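Long-range contacts in putative glycoside hydrolase (Bacteroides thetaiotaomicron VPI-5482, PDB 3HBZ), which binds calcium and may take part in carbohydrate metabolism, possibly as a glycoside hydrolase, although its precise function is unknown: residues L161-T166 and F312-E317; G234-C239 and A275-E280. All blocks are in the same frame, centred on the assembly; numbering follows the deposited sequence. Where two conformers were deposited one is given.

Contact 1: residues L161-T166 and F312-E317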
# COMPACT_ATOMS: atom_id res chain seq x y z
N LEU A 161 10.98 -8.81 2.16
CA LEU A 161 10.18 -9.08 1.00
C LEU A 161 10.74 -10.34 0.33
O LEU A 161 11.93 -10.40 -0.00
CB LEU A 161 10.26 -7.89 0.04
CG LEU A 161 9.79 -6.56 0.66
CD1 LEU A 161 9.89 -5.43 -0.38
CD2 LEU A 161 8.37 -6.60 1.23
N VAL A 162 9.90 -11.36 0.21
CA VAL A 162 10.32 -12.65 -0.31
C VAL A 162 9.31 -13.12 -1.37
O VAL A 162 8.17 -13.23 -1.10
CB VAL A 162 10.45 -13.72 0.78
CG1 VAL A 162 10.81 -15.11 0.18
CG2 VAL A 162 11.51 -13.34 1.82
N THR A 163 9.78 -13.39 -2.58
CA THR A 163 8.97 -13.91 -3.68
C THR A 163 8.56 -15.35 -3.37
O THR A 163 9.40 -16.19 -3.09
CB THR A 163 9.74 -13.84 -5.01
OG1 THR A 163 10.05 -12.45 -5.27
CG2 THR A 163 8.91 -14.42 -6.22
N ARG A 164 7.26 -15.58 -3.37
CA ARG A 164 6.69 -16.84 -2.91
C ARG A 164 6.01 -17.56 -4.06
O ARG A 164 5.46 -16.92 -4.98
CB ARG A 164 5.61 -16.56 -1.90
CG ARG A 164 6.11 -15.86 -0.67
CD ARG A 164 7.11 -16.68 0.10
NE ARG A 164 7.20 -16.04 1.39
CZ ARG A 164 7.42 -16.63 2.56
NH1 ARG A 164 7.66 -17.94 2.69
NH2 ARG A 164 7.41 -15.85 3.63
N SER A 165 5.96 -18.89 -3.97
CA SER A 165 5.02 -19.65 -4.79
C SER A 165 3.59 -19.38 -4.35
O SER A 165 3.30 -19.27 -3.13
CB SER A 165 5.27 -21.16 -4.65
OG SER A 165 4.25 -21.84 -5.34
N THR A 166 2.67 -19.29 -5.31
CA THR A 166 1.24 -19.16 -5.02
C THR A 166 0.52 -20.51 -5.06
O THR A 166 -0.72 -20.58 -4.99
CB THR A 166 0.57 -18.29 -6.05
OG1 THR A 166 0.83 -18.86 -7.34
CG2 THR A 166 1.10 -16.89 -5.99
N PHE A 312 8.85 -0.84 -3.12
CA PHE A 312 9.87 -1.87 -2.98
C PHE A 312 9.31 -3.20 -3.46
O PHE A 312 8.16 -3.52 -3.15
CB PHE A 312 10.28 -2.06 -1.53
CG PHE A 312 10.64 -0.78 -0.82
CD1 PHE A 312 11.89 -0.24 -0.98
CD2 PHE A 312 9.74 -0.19 0.03
CE1 PHE A 312 12.24 0.93 -0.35
CE2 PHE A 312 10.08 1.00 0.70
CZ PHE A 312 11.32 1.54 0.51
N THR A 313 10.11 -3.95 -4.19
CA THR A 313 9.73 -5.32 -4.58
C THR A 313 10.95 -6.25 -4.70
O THR A 313 12.01 -5.86 -5.20
CB THR A 313 8.88 -5.36 -5.85
OG1 THR A 313 8.57 -6.74 -6.13
CG2 THR A 313 9.65 -4.78 -7.06
N SER A 314 10.78 -7.50 -4.28
CA SER A 314 11.82 -8.50 -4.31
C SER A 314 12.08 -9.05 -5.72
O SER A 314 13.07 -9.72 -5.94
CB SER A 314 11.48 -9.63 -3.34
OG SER A 314 10.25 -10.28 -3.67
N SER A 315 11.18 -8.79 -6.66
CA SER A 315 11.30 -9.29 -8.05
C SER A 315 10.82 -8.21 -9.03
O SER A 315 9.65 -7.88 -9.11
CB SER A 315 10.47 -10.55 -8.24
OG SER A 315 11.06 -11.68 -7.61
N LEU A 316 11.77 -7.65 -9.76
CA LEU A 316 11.56 -6.52 -10.61
C LEU A 316 10.39 -6.74 -11.56
O LEU A 316 9.63 -5.82 -11.78
CB LEU A 316 12.82 -6.20 -11.41
CG LEU A 316 12.67 -4.85 -12.18
CD1 LEU A 316 13.87 -3.92 -12.08
CD2 LEU A 316 12.30 -5.10 -13.60
N GLU A 317 10.27 -7.93 -12.14
CA GLU A 317 9.16 -8.23 -13.04
C GLU A 317 8.18 -9.21 -12.41
O GLU A 317 7.44 -9.97 -13.11
CB GLU A 317 9.69 -8.90 -14.28
CG GLU A 317 10.59 -8.07 -15.11
CD GLU A 317 11.02 -8.90 -16.32
OE1 GLU A 317 10.13 -9.22 -17.13
OE2 GLU A 317 12.21 -9.29 -16.38

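Contact 2: residues G234-C239 and A275-E280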
# COMPACT_ATOMS: atom_id res chain seq x y z
N GLY A 234 19.05 -18.42 -18.53
CA GLY A 234 19.99 -17.29 -18.67
C GLY A 234 19.83 -16.12 -17.71
O GLY A 234 20.48 -15.08 -17.89
N LYS A 235 18.98 -16.26 -16.68
CA LYS A 235 18.47 -15.08 -15.99
C LYS A 235 18.66 -15.15 -14.47
O LYS A 235 18.57 -16.21 -13.89
CB LYS A 235 17.00 -14.84 -16.38
CG LYS A 235 16.71 -13.36 -16.74
CD LYS A 235 15.32 -13.10 -17.34
CE LYS A 235 14.98 -11.59 -17.27
NZ LYS A 235 13.53 -11.29 -17.50
N ARG A 236 19.00 -14.02 -13.86
CA ARG A 236 19.11 -13.94 -12.41
C ARG A 236 18.13 -12.86 -11.93
O ARG A 236 17.98 -11.84 -12.58
CB ARG A 236 20.54 -13.67 -12.01
CG ARG A 236 20.85 -13.98 -10.57
CD ARG A 236 21.45 -15.39 -10.30
NE ARG A 236 21.74 -15.44 -8.86
CZ ARG A 236 21.42 -16.40 -8.00
NH1 ARG A 236 20.87 -17.56 -8.35
NH2 ARG A 236 21.71 -16.21 -6.72
N ASP A 237 17.39 -13.12 -10.85
CA ASP A 237 16.38 -12.17 -10.41
C ASP A 237 17.07 -10.92 -9.85
O ASP A 237 18.28 -10.95 -9.53
CB ASP A 237 15.49 -12.84 -9.34
CG ASP A 237 14.09 -12.24 -9.23
OD1 ASP A 237 13.73 -11.27 -9.97
OD2 ASP A 237 13.32 -12.75 -8.36
N ILE A 238 16.34 -9.81 -9.79
CA ILE A 238 16.82 -8.59 -9.14
C ILE A 238 15.62 -7.89 -8.55
O ILE A 238 14.50 -8.07 -9.02
CB ILE A 238 17.63 -7.66 -10.13
CG1 ILE A 238 18.53 -6.65 -9.39
CG2 ILE A 238 16.66 -6.95 -11.16
CD1 ILE A 238 19.54 -7.26 -8.34
N CYS A 239 15.86 -7.13 -7.48
CA CYS A 239 14.86 -6.29 -6.86
C CYS A 239 14.62 -5.00 -7.64
O CYS A 239 15.39 -4.66 -8.57
CB CYS A 239 15.31 -5.94 -5.45
SG CYS A 239 16.92 -5.12 -5.40
N ALA A 275 21.37 -1.94 -8.44
CA ALA A 275 21.02 -3.00 -7.51
C ALA A 275 21.87 -4.25 -7.74
O ALA A 275 22.21 -4.58 -8.90
CB ALA A 275 19.52 -3.35 -7.54
N LYS A 276 22.24 -4.91 -6.65
CA LYS A 276 23.02 -6.15 -6.74
C LYS A 276 22.65 -7.12 -5.62
O LYS A 276 22.03 -6.74 -4.60
CB LYS A 276 24.53 -5.85 -6.68
CG LYS A 276 24.95 -5.23 -5.35
CD LYS A 276 26.44 -5.00 -5.23
CE LYS A 276 26.73 -4.19 -3.97
NZ LYS A 276 28.21 -4.04 -3.80
N GLU A 277 23.07 -8.36 -5.79
CA GLU A 277 23.01 -9.31 -4.69
C GLU A 277 24.10 -8.96 -3.68
O GLU A 277 25.22 -8.77 -4.05
CB GLU A 277 23.18 -10.73 -5.19
CG GLU A 277 22.02 -11.17 -6.09
CD GLU A 277 22.13 -12.63 -6.45
OE1 GLU A 277 21.83 -13.46 -5.59
OE2 GLU A 277 22.52 -12.96 -7.58
N THR A 278 23.73 -8.81 -2.42
CA THR A 278 24.68 -8.48 -1.39
C THR A 278 24.14 -8.90 -0.04
O THR A 278 22.95 -8.77 0.21
CB THR A 278 25.00 -6.96 -1.38
OG1 THR A 278 25.83 -6.69 -0.25
CG2 THR A 278 23.73 -6.09 -1.30
N ASP A 279 25.02 -9.40 0.83
CA ASP A 279 24.66 -9.76 2.20
C ASP A 279 25.10 -8.66 3.18
O ASP A 279 25.09 -8.85 4.36
CB ASP A 279 25.30 -11.10 2.58
CG ASP A 279 24.83 -12.24 1.70
OD1 ASP A 279 23.65 -12.26 1.30
OD2 ASP A 279 25.66 -13.13 1.42
N GLU A 280 25.51 -7.51 2.67
CA GLU A 280 25.84 -6.42 3.56
C GLU A 280 24.86 -5.28 3.30
O GLU A 280 24.42 -5.09 2.17
CB GLU A 280 27.31 -6.00 3.39
CG GLU A 280 28.29 -7.02 3.98

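Contact 1: residues L161-T166 and F312-E317
T163 meets S314 and S315 through a small cluster of hydroxyls, and L161 adds an apolar contact with F312. In the polar group T163 OG1 is the hub. It lies 2.7 Å from S314 OG in a hydrogen bond whose direction is open, and 2.7 Å from S315 OG, a bond that is less certain because the T163 proton has a second acceptor within reach. The two serine oxygens subtend about 105° at T163 OG1, approaching from separate directions. With its hydroxyl anti to the carbonyl carbon (chi1 -61°), T163 turns OG1 to the serines and leaves CG2 as the branch anti to the backbone N. S314 OG also lies 3.3 Å from T163 N, but at an angle too poor for a hydrogen bond; besides T163 OG1 it is hydrogen-bonded to G180 N. S315 OG has its strongest partner in D237 OD2, a probable hydrogen bond of 2.6 Å.

The apolar group is smaller. L161 CD1 comes to 3.6 Å from F312 CB, the two side chains running obliquely past each other. The touch is on the stem of the phenylalanine, since the ring leads away to I331 and V334 on strand 328-338. Beside it L161 CB packs at 4.0 Å on S314 CB, and L161 O lies 3.5 Å from the same carbon.

The two strands involved, 158-165 and 306-313, are both antiparallel partners of strand 177-183, in a fold consistent with the beta-sandwich of the galactose-binding-like clan. Here their ends are joined through side chains, without a backbone hydrogen bond between the segments. The buried hydroxyls can thus serve one another, with G180 N donating to S314 OG, but one T163 proton cannot serve both serines; the D237 carboxylate probably takes the S315 proton.

Contact 2: residues G234-C239 and A275-E280
R236 leaves its backbone with CG anti to the N and then bends at chi2 (95°), which carries its guanidinium across to E277; the glutamate answers with a chain extended beyond CG. The two side chains cross at about a right angle and close a side-on, two-nitrogen salt bridge. R236 NE donates to E277 OE2 at 2.9 Å with an N-H...O angle of 159°, the acceptor lying at the guanidinium edge and near its plane. R236 NH2 reaches E277 OE1 at 3.0 Å, on the syn lone pair, although this oxygen is tilted from the guanidinium plane. The tilt agrees with the 35° between the two planes. E277 OE1 also accepts from A221 N, which helps fix the carboxylate's rotation.

Both segments are loops on the surface of the beta-rich domain. The first leads into strand 240-247 and the second connects strands 266-271 and 281-290, so the contact joins the loops at one end of these neighbouring antiparallel strands. In the second loop T278 OG1 accepts from E280 N at 3.0 Å, an ST turn just before strand 281-290.

Nearer strand 240-247 the contact is apolar. A275 CB fits against two side chains, with I238 CG1 at 3.9 Å and C239 SG at 3.8 Å. I238 CD1 reaches on past it to the carbonyl of A275, 3.8 Å from its O. Y219 of strand 210-220 is touched by I238, C239 and E277 alike, and K276 N is hydrogen-bonded to Y217 OH of that strand.

How the contacts relate
Contact 1 is buried, whereas contact 2 lies at the surface, farther from the centre of the chain; their centres are about 12 Å apart. The difference shows in the chemistry: neutral hydroxyls and aliphatic carbons inside, a charged arginine-glutamate pair beside a small apolar patch outside. Segments 312-317 and 234-239 connect them directly. The S315-D237 pair bridges the two contacts, E317 OE2 forms a salt bridge with K235 NZ at 2.6 Å, and T313 O packs on C239 CB. This fits the antiparallel pairing of strands 306-313 and 240-247, while strand 158-165 enters contact 1 alone, and contact 2 is made by the loops before strands 240-247 and 281-290.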